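Local coordinates for nucleotide-binding protein, universal stress protein UspA family (Lactobacillus plantarum, PDB 3S3T) that binds ATP and, as a member of the universal stress protein family, probably takes part in the cellular response to stress, at residues 17-22 with 72-77; 98-103 with 131-136. All coordinates share one frame; numbering follows the deposited sequence. Where two conformers were deposited one is given.

In the fold
The five-stranded parallel sheet, in the strand order 3-2-1-4-5, carries helices on both faces, and the two contacts lie on opposite sides of the chain's centre. Contact 1 joins helices 16-32 and 53-78; contact 2, later in the chain, joins helices 95-105 and 129-137. Their centres are about 19 Å apart and their nearest atoms about 8 Å apart, without touching. What they share is ATP. From contact 1, A18 reaches the ribose, whereas contact 2 brings I99 to the adenine and T131 to the alpha-phosphate. ATP is also hydrogen-bonded by S121 and S129 of the same chain and by K96 of a second subunit.

Contact 1. Residues 17-22 with 72-77; sequences AAQAAF and RQRQQF. With ATP (adenosine-5'-triphosphate), chain I.
Segments 17-22 and 72-77, parts of helices 16-32 and 53-78, run in roughly the same direction, their axes inclined by 30° and no nearer than 12.6 Å, so long side chains have to bridge the gap. R74 does most of this. Its chain is extended from CG to NE and lies across F22, with R74 CD 3.5 Å from the centroid of the F22 ring and almost exactly on the ring normal, a CH-pi contact over one face. R74 CB also packs against F22 CZ at 3.5 Å. The guanidinium carbon, by contrast, lies too far from the ring for more than a weak cation-pi attraction. The charged end is held instead by Q19, whose polar, uncharged amide suits a partly exposed place and whose oxygen can receive two N-H groups at once. R74 NE donates to Q19 OE1 at 2.7 Å in the carbonyl plane, while R74 NH2 reaches the same Q19 OE1 at 3.0 Å from a position tilted out of that plane. With CG anti to the backbone N (chi1 178°) and a bend at chi2, Q19 brings its amide alongside the arginine, the two side chains sliding past each other in opposite directions. Replacing R74 with an alanine would probably leave Q19 OE1 without both donors and uncover the F22 face on which the methylenes rest. F77 adds a looser apolar touch, F77 CD1 lying 4.1 Å from F22 CE1. On the first helix A18 is small enough to let the nucleotide close in, its CB coming 3.4 Å from ATP O3'. This is helix-helix packing on one face of the Rossmann-like alpha/beta fold of the universal stress proteins, beside the ribose part of the ATP pocket.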
# COMPACT_ATOMS: atom_id res chain seq x y z
N ALA A 17 -18.53 10.68 1.31
CA ALA A 17 -18.18 9.28 1.16
C ALA A 17 -18.33 8.58 2.51
O ALA A 17 -18.82 7.47 2.55
CB ALA A 17 -16.74 9.09 0.61
N ALA A 18 -17.91 9.24 3.58
CA ALA A 18 -18.06 8.71 4.93
C ALA A 18 -19.51 8.63 5.36
O ALA A 18 -19.91 7.69 6.07
CB ALA A 18 -17.25 9.52 5.93
N GLN A 19 -20.31 9.61 4.97
CA GLN A 19 -21.75 9.54 5.26
C GLN A 19 -22.49 8.43 4.48
O GLN A 19 -23.46 7.84 4.98
CB GLN A 19 -22.41 10.91 4.99
CG GLN A 19 -23.89 10.94 5.21
CD GLN A 19 -24.34 10.64 6.63
OE1 GLN A 19 -23.54 10.66 7.59
NE2 GLN A 19 -25.65 10.38 6.78
N ALA A 20 -22.07 8.15 3.26
CA ALA A 20 -22.60 7.00 2.54
C ALA A 20 -22.20 5.66 3.29
O ALA A 20 -22.98 4.70 3.35
CB ALA A 20 -22.06 7.01 1.15
N ALA A 21 -20.99 5.63 3.84
CA ALA A 21 -20.54 4.53 4.73
C ALA A 21 -21.45 4.37 5.95
O ALA A 21 -21.85 3.28 6.31
CB ALA A 21 -19.07 4.81 5.19
N PHE A 22 -21.73 5.48 6.63
CA PHE A 22 -22.60 5.44 7.77
C PHE A 22 -23.97 4.91 7.36
O PHE A 22 -24.55 4.06 8.05
CB PHE A 22 -22.73 6.81 8.41
CG PHE A 22 -23.78 6.86 9.45
CD1 PHE A 22 -25.04 7.38 9.16
CD2 PHE A 22 -23.54 6.32 10.71
CE1 PHE A 22 -26.04 7.39 10.13
CE2 PHE A 22 -24.56 6.34 11.69
CZ PHE A 22 -25.78 6.89 11.39
N ARG A 72 -25.73 14.27 16.04
CA ARG A 72 -27.13 14.56 16.36
C ARG A 72 -28.06 14.15 15.22
O ARG A 72 -28.99 13.40 15.44
CB ARG A 72 -27.32 16.03 16.67
CG ARG A 72 -26.95 16.40 18.10
CD ARG A 72 -27.56 17.76 18.52
NE ARG A 72 -27.00 18.26 19.79
CZ ARG A 72 -25.78 18.78 19.96
NH1 ARG A 72 -24.92 18.88 18.95
NH2 ARG A 72 -25.40 19.20 21.17
N GLN A 73 -27.77 14.62 14.01
CA GLN A 73 -28.55 14.25 12.82
C GLN A 73 -28.55 12.75 12.60
O GLN A 73 -29.58 12.17 12.24
CB GLN A 73 -28.03 14.91 11.55
CG GLN A 73 -28.19 16.42 11.49
CD GLN A 73 -27.78 16.99 10.13
OE1 GLN A 73 -26.61 16.99 9.75
NE2 GLN A 73 -28.77 17.50 9.40
N ARG A 74 -27.41 12.10 12.81
CA ARG A 74 -27.36 10.66 12.61
C ARG A 74 -28.26 9.89 13.62
O ARG A 74 -28.92 8.95 13.23
CB ARG A 74 -25.91 10.15 12.63
CG ARG A 74 -25.13 10.56 11.38
CD ARG A 74 -23.73 10.06 11.41
NE ARG A 74 -22.94 10.56 10.27
CZ ARG A 74 -21.96 11.44 10.36
NH1 ARG A 74 -21.58 11.96 11.54
NH2 ARG A 74 -21.36 11.82 9.27
N GLN A 75 -28.27 10.31 14.89
CA GLN A 75 -29.12 9.70 15.92
C GLN A 75 -30.58 9.81 15.54
O GLN A 75 -31.36 8.90 15.81
CB GLN A 75 -28.98 10.40 17.27
CG GLN A 75 -27.69 10.13 17.98
CD GLN A 75 -27.72 8.89 18.84
OE1 GLN A 75 -28.70 8.12 18.83
NE2 GLN A 75 -26.64 8.66 19.59
N GLN A 76 -30.94 10.94 14.94
CA GLN A 76 -32.31 11.16 14.47
C GLN A 76 -32.65 10.18 13.34
O GLN A 76 -33.73 9.58 13.35
CB GLN A 76 -32.55 12.63 14.08
CG GLN A 76 -32.44 13.57 15.28
CD GLN A 76 -32.65 15.05 14.97
OE1 GLN A 76 -32.86 15.44 13.81
NE2 GLN A 76 -32.58 15.88 16.00
N PHE A 77 -31.72 9.99 12.41
CA PHE A 77 -31.96 9.10 11.27
C PHE A 77 -32.11 7.64 11.70
O PHE A 77 -33.03 6.95 11.26
CB PHE A 77 -30.85 9.23 10.22
CG PHE A 77 -30.86 8.14 9.19
CD1 PHE A 77 -30.03 7.05 9.30
CD2 PHE A 77 -31.74 8.20 8.10
CE1 PHE A 77 -30.04 6.04 8.34
CE2 PHE A 77 -31.79 7.19 7.15
CZ PHE A 77 -30.95 6.10 7.26
PG ATP I . -6.04 10.69 2.44
O1G ATP I . -6.32 11.14 3.86
O2G ATP I . -5.45 11.79 1.60
O3G ATP I . -5.20 9.43 2.30
PB ATP I . -8.94 10.78 2.00
O1B ATP I . -9.64 11.01 0.69
O2B ATP I . -9.03 11.84 3.05
O3B ATP I . -7.42 10.41 1.66
PA ATP I . -9.41 8.72 3.99
O1A ATP I . -8.88 9.66 5.03
O2A ATP I . -8.71 7.42 3.90
O3A ATP I . -9.49 9.36 2.54
O5' ATP I . -10.98 8.48 4.39
C5' ATP I . -11.60 7.24 4.06
C4' ATP I . -12.63 6.87 5.13
O4' ATP I . -11.90 6.82 6.35
C3' ATP I . -13.71 7.92 5.35
O3' ATP I . -14.79 7.80 4.44
C2' ATP I . -14.04 7.63 6.79
O2' ATP I . -14.88 6.49 6.81
C1' ATP I . -12.69 7.30 7.42
N9 ATP I . -12.08 8.46 8.06
C8 ATP I . -11.19 9.34 7.50
N7 ATP I . -10.86 10.31 8.38
C5 ATP I . -11.54 10.04 9.50
C6 ATP I . -11.66 10.69 10.80
N6 ATP I . -10.95 11.81 11.04
N1 ATP I . -12.49 10.11 11.75
C2 ATP I . -13.17 8.99 11.45
N3 ATP I . -13.14 8.36 10.26
C4 ATP I . -12.35 8.84 9.29

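Contact 2. Residues 98-103 with 131-136; sequences TIEDYA and TSYVVD. With ATP (adenosine-5'-triphosphate), chain I.
Part of the ATP pocket is built where segment 98-103 of helix 95-105 meets segment 131-136 of helix 129-137, I99 and T131 each reaching the nucleotide from its own helix. The backbone T131 N donates to ATP O2A at 3.2 Å, close to straight at 158°, and T131 OG1 lies against the ribose carbons while bonding to G115 O. From the other helix, I99 CD1 approaches adenine N3 to 3.8 Å, an apolar end suited to the flat base. The other branch of I99 serves the helix interface: CG2, anti to the backbone N, is directed at V134, where it meets V134 CG2 at 3.7 Å and lies equally near V134 CG1. The two branched side chains cross at about a right angle. V134 also rests on I112 and L114 of strand 111-115, which seats this helix on the parallel sheet of the HUP-type alpha/beta fold; the compact, branched valine fits between helix and strand. Farther from the nucleotide, E100 and Y133 make the polar link. Y133 OH donates to E100 OE1 at a short 2.5 Å, on the syn side of the carboxylate but 27° out of its plane, and this oxygen lies at the edge of the ring, in its plane. The carboxylate and ring planes are turned 65° apart. Glutamate has the reach for this and two oxygens to share: OE1 also forms a salt bridge with R124 of the second subunit, and OE2 one with K104, positive charges that would probably stabilise the carboxylate as an anion.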
# COMPACT_ATOMS: atom_id res chain seq x y z
N THR A 98 -6.32 6.05 15.91
CA THR A 98 -7.39 6.08 16.88
C THR A 98 -8.46 5.04 16.56
O THR A 98 -9.03 4.44 17.48
CB THR A 98 -8.00 7.51 16.98
OG1 THR A 98 -6.95 8.44 17.34
CG2 THR A 98 -9.13 7.57 18.03
N ILE A 99 -8.74 4.87 15.29
CA ILE A 99 -9.70 3.89 14.81
C ILE A 99 -9.19 2.47 15.14
O ILE A 99 -9.91 1.66 15.71
CB ILE A 99 -9.94 4.05 13.27
CG1 ILE A 99 -10.74 5.34 12.97
CG2 ILE A 99 -10.69 2.80 12.73
CD1 ILE A 99 -10.66 5.80 11.50
N GLU A 100 -7.94 2.20 14.81
CA GLU A 100 -7.31 0.92 15.17
C GLU A 100 -7.42 0.69 16.69
O GLU A 100 -7.84 -0.41 17.14
CB GLU A 100 -5.83 0.93 14.75
CG GLU A 100 -5.01 -0.24 15.22
CD GLU A 100 -3.53 -0.13 14.87
OE1 GLU A 100 -3.04 0.94 14.53
OE2 GLU A 100 -2.85 -1.14 14.99
N ASP A 101 -7.04 1.70 17.46
CA ASP A 101 -6.97 1.57 18.90
C ASP A 101 -8.38 1.33 19.44
O ASP A 101 -8.57 0.59 20.40
CB ASP A 101 -6.34 2.81 19.55
CG ASP A 101 -4.84 2.88 19.34
OD1 ASP A 101 -4.22 1.88 18.89
OD2 ASP A 101 -4.27 3.94 19.62
N TYR A 102 -9.35 2.00 18.84
CA TYR A 102 -10.71 1.90 19.29
C TYR A 102 -11.19 0.45 19.12
O TYR A 102 -11.80 -0.11 20.03
CB TYR A 102 -11.63 2.86 18.53
CG TYR A 102 -12.98 3.03 19.20
CD1 TYR A 102 -13.21 4.08 20.07
CD2 TYR A 102 -14.01 2.12 18.97
CE1 TYR A 102 -14.43 4.23 20.70
CE2 TYR A 102 -15.24 2.27 19.60
CZ TYR A 102 -15.44 3.33 20.47
OH TYR A 102 -16.65 3.46 21.10
N ALA A 103 -10.90 -0.15 17.97
CA ALA A 103 -11.31 -1.55 17.72
C ALA A 103 -10.59 -2.51 18.66
O ALA A 103 -11.17 -3.51 19.06
CB ALA A 103 -11.03 -1.94 16.29
N THR A 131 -8.35 4.48 5.21
CA THR A 131 -8.96 3.23 4.90
C THR A 131 -7.95 2.12 4.67
O THR A 131 -8.09 1.03 5.27
CB THR A 131 -9.95 3.33 3.72
OG1 THR A 131 -11.04 4.15 4.10
CG2 THR A 131 -10.50 1.96 3.31
N SER A 132 -6.91 2.34 3.86
CA SER A 132 -5.94 1.25 3.68
C SER A 132 -5.25 0.89 5.02
O SER A 132 -4.96 -0.28 5.27
CB SER A 132 -4.93 1.55 2.57
OG SER A 132 -4.12 2.62 2.94
N TYR A 133 -4.98 1.88 5.86
CA TYR A 133 -4.34 1.61 7.16
C TYR A 133 -5.24 0.71 8.03
O TYR A 133 -4.78 -0.32 8.57
CB TYR A 133 -4.06 2.89 7.90
CG TYR A 133 -3.38 2.66 9.21
CD1 TYR A 133 -4.11 2.33 10.35
CD2 TYR A 133 -2.00 2.66 9.30
CE1 TYR A 133 -3.47 2.13 11.57
CE2 TYR A 133 -1.34 2.40 10.50
CZ TYR A 133 -2.07 2.14 11.63
OH TYR A 133 -1.43 1.87 12.83
N VAL A 134 -6.51 1.10 8.12
CA VAL A 134 -7.49 0.35 8.89
C VAL A 134 -7.73 -1.05 8.30
O VAL A 134 -7.74 -2.04 9.03
CB VAL A 134 -8.77 1.17 9.16
CG1 VAL A 134 -9.77 0.40 10.09
CG2 VAL A 134 -8.40 2.46 9.89
N VAL A 135 -7.87 -1.18 6.98
CA VAL A 135 -7.99 -2.52 6.44
C VAL A 135 -6.82 -3.43 6.90
O VAL A 135 -7.02 -4.61 7.25
CB VAL A 135 -8.10 -2.48 4.86
CG1 VAL A 135 -7.87 -3.88 4.26
CG2 VAL A 135 -9.49 -1.91 4.39
N ASP A 136 -5.62 -2.87 6.89
CA ASP A 136 -4.41 -3.57 7.25
C ASP A 136 -4.40 -3.95 8.74
O ASP A 136 -4.13 -5.10 9.11
CB ASP A 136 -3.26 -2.62 6.94
CG ASP A 136 -1.92 -3.29 6.95
OD1 ASP A 136 -1.81 -4.41 7.47
OD2 ASP A 136 -0.98 -2.67 6.41
PG ATP I . -6.04 10.69 2.44
O1G ATP I . -6.32 11.14 3.86
O2G ATP I . -5.45 11.79 1.60
O3G ATP I . -5.20 9.43 2.30
PB ATP I . -8.94 10.78 2.00
O1B ATP I . -9.64 11.01 0.69
O2B ATP I . -9.03 11.84 3.05
O3B ATP I . -7.42 10.41 1.66
PA ATP I . -9.41 8.72 3.99
O1A ATP I . -8.88 9.66 5.03
O2A ATP I . -8.71 7.42 3.90
O3A ATP I . -9.49 9.36 2.54
O5' ATP I . -10.98 8.48 4.39
C5' ATP I . -11.60 7.24 4.06
C4' ATP I . -12.63 6.87 5.13
O4' ATP I . -11.90 6.82 6.35
C3' ATP I . -13.71 7.92 5.35
O3' ATP I . -14.79 7.80 4.44
C2' ATP I . -14.04 7.63 6.79
O2' ATP I . -14.88 6.49 6.81
C1' ATP I . -12.69 7.30 7.42
N9 ATP I . -12.08 8.46 8.06
C8 ATP I . -11.19 9.34 7.50
N7 ATP I . -10.86 10.31 8.38
C5 ATP I . -11.54 10.04 9.50
C6 ATP I . -11.66 10.69 10.80
N6 ATP I . -10.95 11.81 11.04
N1 ATP I . -12.49 10.11 11.75
C2 ATP I . -13.17 8.99 11.45
N3 ATP I . -13.14 8.36 10.26
C4 ATP I . -12.35 8.84 9.29